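Local coordinates for protein exonuclease (Laribacter hongkongensis, PDB 3SYY) that digests double-stranded DNA with strict 5'-to-3' polarity, acting as an alkaline exonuclease whose active site holds magnesium ions, at residues T108-I113 with Q139-C144; H70-Y75 with E81-V86; G14-S19 with T182-F187; I122-T127 with C150-Y155. One frame throughout, in Å; residues are numbered along the deposited sequence.

Interaction 1: T108-I113 with Q139-C144; sequences TGLIEI and QTQMAC. With MG (magnesium ion), chain B.
Leu110 and Met142 meet obliquely where strand 109-114 packs against helix 132-145: the leucine methyl CD1 presses against Met142 CG at 3.7 Å. The same methyl also lies 4.0 Å from Gln141 CB, so one methyl serves two consecutive helix residues. A leucine suits this place because its chain is long enough to carry CD1 to both. The segments run roughly antiparallel but well tilted, with 142° between their N-to-C directions and 9.7 Å between their axes.

Two residues further along the strand the contact turns polar. Glu112 lies nearly perpendicular to the Gln141 side chain, the carboxylate and amide planes 39° apart. Its CG stands opposite the backbone N (chi1 168°), and a bend at the next bond swings the carboxylate out to the metal, leaving OE1 beside the glutamine amide and OE2 as a magnesium ligand at 2.3 Å. The carbonyl O of Ile113 binds the same ion at 2.4 Å, two waters join it, and Asp102 completes this set. Lys114 NZ hydrogen-bonds Glu112 OE2, while a second magnesium is bound by Glu112 with Ser100. The helix thus backs the metal-binding strand with apolar groups at one end and an amide at the other. Asp102 with the Glu112-Ile113-Lys114 run forms the PD-(D/E)XK signature, the two-metal nuclease site found in lambda-exonuclease-like enzymes.

Interaction 2: H70-Y75 with E81-V86; sequences HARARY and EIVTEV
Helix 59-79 and the short strand 83-84 that follows it lie alongside each other, with the CA atoms of Arg72 and Val83 8.5 Å apart and those of Tyr75 and Glu81 8.1 Å apart. No hydrogen bond passes directly between the two segments, so side chains and one water do the joining.

At one end, Glu85 lays its carboxylate flat over the Arg72 guanidinium. The two planes are only 13° apart, and OE2 sits 3.4 Å from CZ, over the centre of the group. The salt bridge, Arg72 NH2 to Glu85 OE2 at 3.4 Å, rests on charge alone, since no N-H points at the oxygen. A bridging water supplies the directed bonds: it accepts from Arg72 NH1 at 2.7 Å and donates to Glu85 OE1 at 3.2 Å. The bend at chi3 (-71°) turns the guanidinium so that Glu85 meets its face, while NH2 reaches a hydrogen bond with the backbone O of Asp102 and a salt bridge with Glu68.

Next to this polar pair, toward Glu81, the contact is mostly apolar. Val83 CG2 touches the edge of the Tyr75 ring in its plane, 3.9 Å from CE2, and the aliphatic CG of Glu81 comes within 3.8 Å of Tyr75 OH. A tyrosine suits the spot because its ring packs on valine while its hydroxyl reaches a hydrogen bond with Asp151.

The chemistry implies a division of labour: Glu85 adds a stacked, undirected charge over one face of Arg72, while bonds to water, Asp102 of the metal site and Glu68 set how the guanidinium is turned.

Interaction 3: G14-S19 with T182-F187; sequences GKVTAS and TEVSAF
Val16 projects from strand 16-17 onto Val184 and Phe187 of the long helix 174-205, joining an edge strand of the small three-stranded sheet to the C-terminal helix of this PDDEXK-family nuclease. The two helix residues are three positions apart, which puts both on the face turned to the strand. One valine can therefore address them together with its two methyls.

The close half of the contact belongs to Phe187, whose chi1 of 177° carries the ring out from the helix toward the valine. A flat aromatic group is apt here, since it also reaches Met40 and Leu43 of helix 34-49, and Leu43 in turn touches Val16. The looser half is the valine pair, where CG1 of Val16 and CG1 of Val184 stay 4.2 Å apart and the two side chains pass alongside, heading opposite ways. Beta-branched residues are compact enough to fit between backbones whose CA atoms approach to 7.7 Å, and Phe97 packs against both valines.

Away from this apolar core the helix turns polar. Thr182 is exposed, and Glu183, partly exposed, forms a salt bridge with Lys27 at some distance from the strand. The patch between the segments is small and wholly hydrophobic, with no hydrogen bond across it. Its tightest point is Val16 CG2, which approaches the Phe187 ring obliquely, 3.6 Å from CE2 and 3.7 Å from CD2.

Interaction 4: I122-T127 with C150-Y155; sequences IETIKT and CDFVSY
Thr124 takes chi1 near -62°, placing OG1 beside its own backbone N and sending methyl CG2 out toward Phe152, whose own chi1 of 174° swings its ring to meet it. The methyl arrives at the ring's edge, close to its plane, with CG2 4.0 Å from CE1. The same CG2 lies 4.4 Å from Ser154 CB, a looser approach. Threonine fits because its two branches do different work: the methyl faces the ring, and the hydroxyl turns to water.

That water joins the segments in the absence of any direct hydrogen bond. It lies 2.8 Å from Thr124 OG1 and 2.6 Å from Ser154 OG; a serine suits the place because its short hydroxyl side chain can bind the water that Thr124 also binds. Thr124 OG1 is also hydrogen-bonded to the backbone O of Thr120, one turn back in its own helix, which ties the hydroxyl down beside the helix. Phe152 and Ser154 are two apart on the strand and share its helix-facing side, whereas Val153 turns the other way. Phe152 also packs on Tyr134 and Met138 of helix 132-145, so a large ring fills the junction of two helices and the sheet.

On its outer side the helix meets a second subunit, where Lys126 forms a salt bridge with Glu194 of that neighbouring chain. Helix 118-127 and helix 132-145 together link the parallel, adjacent strands 109-114 and 149-155: this is a beta-alpha-beta crossover, elaborated by a second helix, as in the core of PD-(D/E)XK nucleases.

Interaction 3 opens first, at 14-19, and closes last, at 182-187, so its long loop holds the other three contacts. Within it, interaction 2 closes early, a short turn from helix 59-79 back to strand 83-84. Interaction 1 then opens at 108-113, interaction 4 at 122-127, and they close in the same order at 139-144 and 150-155, so the two cross. Strands 109-114 and 149-155 are neighbours in the five-stranded sheet. Interaction 2 packs helix 59-79 on that sheet, whose outermost strand within this chain is 83-84, with Tyr75, Ala71 and Arg72 touching its other strands. Interaction 3 lies across the chain's centre from interactions 2 and 4, and reaches interaction 1 through Ala18, which packs on Thr140.

Interaction 1: T108-I113 with Q139-C144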
# COMPACT_ATOMS: atom_id res chain seq x y z
N THR A 108 27.62 -14.12 -28.73
CA THR A 108 26.27 -14.66 -28.88
C THR A 108 25.41 -14.67 -27.61
O THR A 108 24.33 -15.21 -27.63
CB THR A 108 26.31 -16.07 -29.45
OG1 THR A 108 26.87 -16.94 -28.47
CG2 THR A 108 27.18 -16.13 -30.77
N GLY A 109 25.90 -14.13 -26.49
CA GLY A 109 25.14 -14.27 -25.24
C GLY A 109 24.70 -12.97 -24.61
O GLY A 109 24.96 -11.90 -25.15
N LEU A 110 24.02 -13.07 -23.45
CA LEU A 110 23.47 -11.91 -22.78
C LEU A 110 23.56 -12.21 -21.30
O LEU A 110 23.71 -13.34 -20.94
CB LEU A 110 21.98 -11.81 -23.14
CG LEU A 110 21.62 -11.48 -24.60
CD1 LEU A 110 20.13 -11.58 -24.80
CD2 LEU A 110 22.08 -10.12 -24.92
N ILE A 111 23.42 -11.18 -20.45
CA ILE A 111 23.23 -11.41 -19.02
C ILE A 111 22.01 -10.57 -18.60
O ILE A 111 21.84 -9.46 -19.10
CB ILE A 111 24.51 -11.03 -18.20
CG1 ILE A 111 24.28 -11.13 -16.69
CG2 ILE A 111 25.02 -9.66 -18.61
CD1 ILE A 111 25.56 -10.98 -15.85
N GLU A 112 21.16 -11.13 -17.75
CA GLU A 112 20.06 -10.35 -17.09
C GLU A 112 20.31 -10.60 -15.60
O GLU A 112 20.42 -11.76 -15.18
CB GLU A 112 18.69 -10.93 -17.48
CG GLU A 112 17.51 -10.32 -16.57
CD GLU A 112 17.42 -8.79 -16.71
OE1 GLU A 112 17.84 -8.26 -17.78
OE2 GLU A 112 16.98 -8.07 -15.72
N ILE A 113 20.46 -9.52 -14.85
CA ILE A 113 20.78 -9.56 -13.42
C ILE A 113 19.56 -9.20 -12.54
O ILE A 113 18.89 -8.17 -12.78
CB ILE A 113 21.88 -8.54 -13.15
CG1 ILE A 113 23.20 -8.95 -13.88
CG2 ILE A 113 22.14 -8.37 -11.60
CD1 ILE A 113 24.24 -7.86 -13.84
N GLN A 139 13.68 -14.03 -23.30
CA GLN A 139 13.42 -14.45 -24.70
C GLN A 139 13.24 -13.22 -25.56
O GLN A 139 13.71 -13.19 -26.70
CB GLN A 139 12.22 -15.39 -24.80
CG GLN A 139 12.46 -16.78 -24.14
CD GLN A 139 13.59 -17.59 -24.87
OE1 GLN A 139 14.04 -17.22 -25.98
NE2 GLN A 139 14.07 -18.66 -24.22
N THR A 140 12.59 -12.18 -25.01
CA THR A 140 12.43 -10.92 -25.73
C THR A 140 13.73 -10.21 -25.95
O THR A 140 13.94 -9.60 -27.01
CB THR A 140 11.51 -9.93 -24.95
OG1 THR A 140 10.22 -10.55 -24.76
CG2 THR A 140 11.38 -8.59 -25.68
N GLN A 141 14.62 -10.25 -24.96
CA GLN A 141 15.94 -9.64 -25.14
C GLN A 141 16.70 -10.36 -26.30
O GLN A 141 17.33 -9.70 -27.13
CB GLN A 141 16.75 -9.77 -23.85
CG GLN A 141 16.43 -8.77 -22.78
CD GLN A 141 16.93 -9.23 -21.39
OE1 GLN A 141 16.77 -8.52 -20.39
NE2 GLN A 141 17.54 -10.40 -21.35
N MET A 142 16.56 -11.68 -26.34
CA MET A 142 17.11 -12.51 -27.45
C MET A 142 16.47 -12.17 -28.81
O MET A 142 17.17 -11.98 -29.82
CB MET A 142 17.00 -13.98 -27.10
CG MET A 142 18.09 -14.35 -26.09
SD MET A 142 18.19 -16.09 -25.67
CE MET A 142 17.06 -16.30 -24.30
N ALA A 143 15.14 -12.01 -28.80
CA ALA A 143 14.38 -11.52 -29.97
C ALA A 143 14.91 -10.22 -30.51
O ALA A 143 15.16 -10.09 -31.73
CB ALA A 143 12.93 -11.38 -29.65
N CYS A 144 15.11 -9.25 -29.62
CA CYS A 144 15.60 -7.94 -30.05
C CYS A 144 17.04 -7.89 -30.53
O CYS A 144 17.38 -7.08 -31.40
CB CYS A 144 15.39 -6.89 -28.99
SG CYS A 144 13.63 -6.55 -28.67
MG MG B . 18.06 -6.54 -14.38
O HOH W 1 16.03 -6.16 -13.26
O HOH W 2 18.65 -4.36 -14.58

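Interaction 2: H70-Y75 with E81-V86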
# COMPACT_ATOMS: atom_id res chain seq x y z
N HIS A 70 27.82 -4.89 -8.77
CA HIS A 70 28.57 -5.84 -7.94
C HIS A 70 28.27 -7.17 -8.56
O HIS A 70 29.18 -7.99 -8.75
CB HIS A 70 28.09 -5.88 -6.48
CG HIS A 70 28.39 -4.65 -5.66
ND1 HIS A 70 28.07 -3.36 -6.04
CD2 HIS A 70 28.87 -4.55 -4.39
CE1 HIS A 70 28.40 -2.52 -5.08
NE2 HIS A 70 28.87 -3.22 -4.06
N ALA A 71 26.98 -7.43 -8.82
CA ALA A 71 26.57 -8.68 -9.43
C ALA A 71 27.24 -8.90 -10.79
O ALA A 71 27.68 -10.03 -11.10
CB ALA A 71 25.01 -8.74 -9.62
N ARG A 72 27.29 -7.85 -11.60
CA ARG A 72 27.94 -7.90 -12.92
C ARG A 72 29.42 -8.33 -12.71
O ARG A 72 29.90 -9.22 -13.42
CB ARG A 72 27.89 -6.55 -13.68
CG ARG A 72 28.36 -6.67 -15.18
CD ARG A 72 28.14 -5.33 -16.00
NE ARG A 72 26.69 -5.11 -16.24
CZ ARG A 72 25.89 -4.30 -15.54
NH1 ARG A 72 26.37 -3.54 -14.54
NH2 ARG A 72 24.60 -4.22 -15.83
N ALA A 73 30.10 -7.71 -11.75
CA ALA A 73 31.51 -8.04 -11.51
C ALA A 73 31.62 -9.48 -11.05
O ALA A 73 32.45 -10.21 -11.58
CB ALA A 73 32.16 -7.10 -10.52
N ARG A 74 30.79 -9.91 -10.10
CA ARG A 74 30.81 -11.29 -9.63
C ARG A 74 30.62 -12.30 -10.77
O ARG A 74 31.26 -13.38 -10.77
CB ARG A 74 29.76 -11.52 -8.53
CG ARG A 74 29.74 -12.95 -7.97
CD ARG A 74 31.03 -13.28 -7.10
NE ARG A 74 30.76 -14.49 -6.31
CZ ARG A 74 30.28 -14.52 -5.07
NH1 ARG A 74 30.07 -13.42 -4.36
NH2 ARG A 74 30.03 -15.69 -4.50
N TYR A 75 29.73 -11.98 -11.71
CA TYR A 75 29.50 -12.90 -12.82
C TYR A 75 30.80 -13.07 -13.63
O TYR A 75 31.14 -14.19 -13.98
CB TYR A 75 28.41 -12.34 -13.75
CG TYR A 75 28.28 -13.03 -15.08
CD1 TYR A 75 27.60 -14.24 -15.19
CD2 TYR A 75 28.82 -12.47 -16.25
CE1 TYR A 75 27.41 -14.85 -16.42
CE2 TYR A 75 28.65 -13.10 -17.49
CZ TYR A 75 27.95 -14.28 -17.57
OH TYR A 75 27.73 -14.95 -18.76
N GLU A 81 33.85 -14.22 -18.68
CA GLU A 81 33.26 -13.77 -19.96
C GLU A 81 33.55 -12.30 -20.22
O GLU A 81 33.71 -11.51 -19.28
CB GLU A 81 31.75 -14.03 -20.00
CG GLU A 81 31.35 -15.46 -19.92
CD GLU A 81 31.21 -16.16 -21.30
OE1 GLU A 81 31.55 -15.58 -22.34
OE2 GLU A 81 30.75 -17.31 -21.32
N ILE A 82 33.63 -11.92 -21.50
CA ILE A 82 33.73 -10.51 -21.88
C ILE A 82 32.31 -9.90 -21.87
O ILE A 82 31.45 -10.30 -22.66
CB ILE A 82 34.35 -10.36 -23.30
CG1 ILE A 82 34.33 -8.90 -23.79
CG2 ILE A 82 33.60 -11.20 -24.31
CD1 ILE A 82 35.69 -8.22 -23.82
N VAL A 83 32.09 -8.90 -21.03
CA VAL A 83 30.75 -8.30 -20.92
C VAL A 83 30.78 -6.88 -21.38
O VAL A 83 31.61 -6.11 -20.92
CB VAL A 83 30.21 -8.39 -19.46
CG1 VAL A 83 28.79 -7.78 -19.34
CG2 VAL A 83 30.16 -9.84 -19.00
N THR A 84 29.88 -6.50 -22.29
CA THR A 84 29.79 -5.09 -22.70
C THR A 84 28.43 -4.53 -22.30
O THR A 84 27.43 -5.17 -22.48
CB THR A 84 29.89 -4.97 -24.22
OG1 THR A 84 30.89 -5.88 -24.67
CG2 THR A 84 30.25 -3.55 -24.63
N GLU A 85 28.40 -3.31 -21.79
CA GLU A 85 27.12 -2.70 -21.53
C GLU A 85 26.46 -2.15 -22.79
O GLU A 85 27.11 -1.88 -23.81
CB GLU A 85 27.22 -1.74 -20.37
CG GLU A 85 27.39 -2.58 -19.05
CD GLU A 85 27.07 -1.81 -17.79
OE1 GLU A 85 28.02 -1.43 -17.08
OE2 GLU A 85 25.87 -1.57 -17.52
N VAL A 86 25.13 -2.10 -22.74
CA VAL A 86 24.32 -1.74 -23.89
C VAL A 86 23.09 -1.01 -23.34
O VAL A 86 22.74 -1.16 -22.17
CB VAL A 86 24.01 -3.01 -24.75
CG1 VAL A 86 22.93 -3.88 -24.16
CG2 VAL A 86 23.70 -2.67 -26.19
O HOH W 3 28.75 -2.36 -14.07

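Interaction 3: G14-S19 with T182-F187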
# COMPACT_ATOMS: atom_id res chain seq x y z
N GLY A 14 6.77 5.37 -24.62
CA GLY A 14 5.79 4.83 -25.54
C GLY A 14 6.06 3.43 -26.08
O GLY A 14 5.27 2.92 -26.85
N LYS A 15 7.16 2.79 -25.67
CA LYS A 15 7.52 1.47 -26.24
C LYS A 15 7.15 0.34 -25.30
O LYS A 15 7.18 0.50 -24.08
CB LYS A 15 9.02 1.38 -26.55
CG LYS A 15 9.49 2.32 -27.64
CD LYS A 15 11.00 2.16 -27.90
CE LYS A 15 11.45 3.06 -28.98
NZ LYS A 15 12.94 3.08 -29.03
N VAL A 16 6.78 -0.80 -25.87
CA VAL A 16 6.72 -2.03 -25.14
C VAL A 16 8.17 -2.45 -24.85
O VAL A 16 9.01 -2.45 -25.75
CB VAL A 16 6.01 -3.12 -25.93
CG1 VAL A 16 6.09 -4.47 -25.21
CG2 VAL A 16 4.53 -2.72 -26.14
N THR A 17 8.47 -2.75 -23.58
CA THR A 17 9.84 -3.18 -23.26
C THR A 17 9.84 -4.63 -22.80
O THR A 17 8.82 -5.18 -22.36
CB THR A 17 10.51 -2.29 -22.20
OG1 THR A 17 9.66 -2.24 -21.04
CG2 THR A 17 10.75 -0.87 -22.73
N ALA A 18 11.00 -5.28 -22.93
CA ALA A 18 11.12 -6.68 -22.55
C ALA A 18 10.66 -6.93 -21.08
O ALA A 18 10.04 -7.94 -20.79
CB ALA A 18 12.62 -7.13 -22.70
N SER A 19 10.96 -6.00 -20.20
CA SER A 19 10.62 -6.17 -18.77
C SER A 19 9.10 -6.18 -18.52
O SER A 19 8.65 -6.56 -17.44
CB SER A 19 11.28 -5.08 -17.94
OG SER A 19 10.90 -3.81 -18.44
N THR A 182 4.00 -12.21 -31.86
CA THR A 182 2.60 -12.16 -32.28
C THR A 182 1.78 -11.32 -31.32
O THR A 182 1.07 -10.38 -31.75
CB THR A 182 2.03 -13.54 -32.38
OG1 THR A 182 2.73 -14.23 -33.42
CG2 THR A 182 0.51 -13.49 -32.72
N GLU A 183 1.87 -11.67 -30.03
CA GLU A 183 1.16 -10.92 -28.97
C GLU A 183 1.53 -9.49 -28.88
O GLU A 183 0.65 -8.64 -28.67
CB GLU A 183 1.41 -11.53 -27.60
CG GLU A 183 0.90 -12.92 -27.52
CD GLU A 183 -0.30 -13.05 -26.64
OE1 GLU A 183 -0.94 -12.02 -26.32
OE2 GLU A 183 -0.62 -14.21 -26.28
N VAL A 184 2.82 -9.21 -28.99
CA VAL A 184 3.28 -7.83 -28.86
C VAL A 184 2.85 -6.99 -30.08
O VAL A 184 2.45 -5.82 -29.94
CB VAL A 184 4.80 -7.77 -28.61
CG1 VAL A 184 5.34 -6.38 -28.85
CG2 VAL A 184 5.12 -8.28 -27.17
N SER A 185 2.93 -7.59 -31.27
CA SER A 185 2.34 -6.99 -32.48
C SER A 185 0.85 -6.64 -32.32
O SER A 185 0.47 -5.53 -32.66
CB SER A 185 2.59 -7.88 -33.70
OG SER A 185 3.93 -7.70 -34.12
N ALA A 186 0.06 -7.56 -31.81
CA ALA A 186 -1.38 -7.33 -31.61
C ALA A 186 -1.61 -6.21 -30.60
O ALA A 186 -2.48 -5.34 -30.79
CB ALA A 186 -2.03 -8.58 -31.15
N PHE A 187 -0.85 -6.25 -29.50
CA PHE A 187 -0.92 -5.22 -28.48
C PHE A 187 -0.51 -3.86 -29.02
O PHE A 187 -1.17 -2.84 -28.71
CB PHE A 187 -0.05 -5.65 -27.28
CG PHE A 187 0.03 -4.64 -26.16
CD1 PHE A 187 -0.70 -4.85 -24.98
CD2 PHE A 187 0.90 -3.58 -26.25
CE1 PHE A 187 -0.58 -4.00 -23.92
CE2 PHE A 187 1.04 -2.70 -25.18
CZ PHE A 187 0.26 -2.93 -24.00

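Interaction 4: I122-T127 with C150-Y155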
# COMPACT_ATOMS: atom_id res chain seq x y z
N ILE A 122 16.80 -16.78 -2.38
CA ILE A 122 16.79 -18.14 -1.82
C ILE A 122 15.82 -19.04 -2.56
O ILE A 122 16.13 -20.21 -2.88
CB ILE A 122 16.51 -18.12 -0.28
CG1 ILE A 122 17.73 -17.48 0.40
CG2 ILE A 122 16.18 -19.55 0.24
CD1 ILE A 122 17.58 -17.20 1.92
N GLU A 123 14.64 -18.51 -2.87
CA GLU A 123 13.71 -19.34 -3.61
C GLU A 123 14.23 -19.64 -5.01
O GLU A 123 13.94 -20.71 -5.52
CB GLU A 123 12.31 -18.71 -3.68
CG GLU A 123 11.59 -18.83 -2.32
CD GLU A 123 10.12 -18.36 -2.39
OE1 GLU A 123 9.85 -17.30 -3.03
OE2 GLU A 123 9.27 -19.04 -1.77
N THR A 124 14.96 -18.71 -5.61
CA THR A 124 15.57 -18.98 -6.95
C THR A 124 16.61 -20.13 -6.81
O THR A 124 16.62 -21.05 -7.64
CB THR A 124 16.23 -17.75 -7.53
OG1 THR A 124 15.21 -16.76 -7.71
CG2 THR A 124 16.90 -18.04 -8.93
N ILE A 125 17.44 -20.08 -5.76
CA ILE A 125 18.40 -21.18 -5.54
C ILE A 125 17.68 -22.52 -5.37
O ILE A 125 18.08 -23.50 -5.99
CB ILE A 125 19.34 -20.87 -4.41
CG1 ILE A 125 20.24 -19.71 -4.86
CG2 ILE A 125 20.16 -22.15 -3.96
CD1 ILE A 125 21.11 -19.18 -3.75
N LYS A 126 16.61 -22.54 -4.56
CA LYS A 126 15.78 -23.74 -4.35
C LYS A 126 15.21 -24.33 -5.64
O LYS A 126 15.30 -25.54 -5.87
CB LYS A 126 14.61 -23.46 -3.41
CG LYS A 126 14.95 -23.27 -1.95
CD LYS A 126 13.62 -23.14 -1.23
CE LYS A 126 13.80 -22.69 0.16
NZ LYS A 126 12.53 -22.97 0.87
N THR A 127 14.61 -23.52 -6.49
CA THR A 127 13.95 -24.09 -7.65
C THR A 127 14.91 -24.24 -8.82
O THR A 127 14.63 -25.00 -9.71
CB THR A 127 12.79 -23.20 -8.14
OG1 THR A 127 13.34 -21.97 -8.62
CG2 THR A 127 11.75 -22.94 -7.01
N CYS A 150 20.95 -16.38 -22.72
CA CYS A 150 21.08 -15.30 -21.72
C CYS A 150 21.32 -16.02 -20.41
O CYS A 150 20.63 -16.96 -20.06
CB CYS A 150 19.78 -14.52 -21.61
SG CYS A 150 19.89 -13.16 -20.38
N ASP A 151 22.36 -15.59 -19.72
CA ASP A 151 22.67 -16.13 -18.39
C ASP A 151 21.86 -15.27 -17.39
O ASP A 151 22.00 -14.07 -17.33
CB ASP A 151 24.16 -15.93 -18.12
CG ASP A 151 25.01 -17.15 -18.60
OD1 ASP A 151 24.42 -18.23 -18.83
OD2 ASP A 151 26.23 -16.99 -18.77
N PHE A 152 21.01 -15.92 -16.65
CA PHE A 152 20.21 -15.24 -15.64
C PHE A 152 20.99 -15.29 -14.34
O PHE A 152 21.36 -16.37 -13.90
CB PHE A 152 18.93 -16.03 -15.48
CG PHE A 152 18.06 -15.52 -14.36
CD1 PHE A 152 18.13 -16.09 -13.08
CD2 PHE A 152 17.18 -14.46 -14.58
CE1 PHE A 152 17.29 -15.62 -12.03
CE2 PHE A 152 16.33 -14.00 -13.55
CZ PHE A 152 16.42 -14.55 -12.25
N VAL A 153 21.33 -14.14 -13.78
CA VAL A 153 22.11 -14.08 -12.54
C VAL A 153 21.17 -13.52 -11.46
O VAL A 153 20.51 -12.50 -11.71
CB VAL A 153 23.29 -13.11 -12.70
CG1 VAL A 153 24.05 -12.88 -11.33
CG2 VAL A 153 24.29 -13.69 -13.78
N SER A 154 21.09 -14.20 -10.31
CA SER A 154 20.53 -13.60 -9.09
C SER A 154 21.67 -13.42 -8.06
O SER A 154 22.53 -14.32 -7.91
CB SER A 154 19.38 -14.47 -8.57
OG SER A 154 18.75 -13.96 -7.41
N TYR A 155 21.73 -12.26 -7.39
CA TYR A 155 22.84 -11.96 -6.49
C TYR A 155 22.36 -11.27 -5.21
O TYR A 155 21.61 -10.27 -5.27
CB TYR A 155 23.82 -11.04 -7.17
CG TYR A 155 25.02 -10.65 -6.37
CD1 TYR A 155 26.06 -11.56 -6.14
CD2 TYR A 155 25.17 -9.34 -5.91
CE1 TYR A 155 27.18 -11.17 -5.40
CE2 TYR A 155 26.28 -8.95 -5.18
CZ TYR A 155 27.29 -9.87 -4.94
OH TYR A 155 28.35 -9.45 -4.22
O HOH W 4 16.19 -14.12 -7.61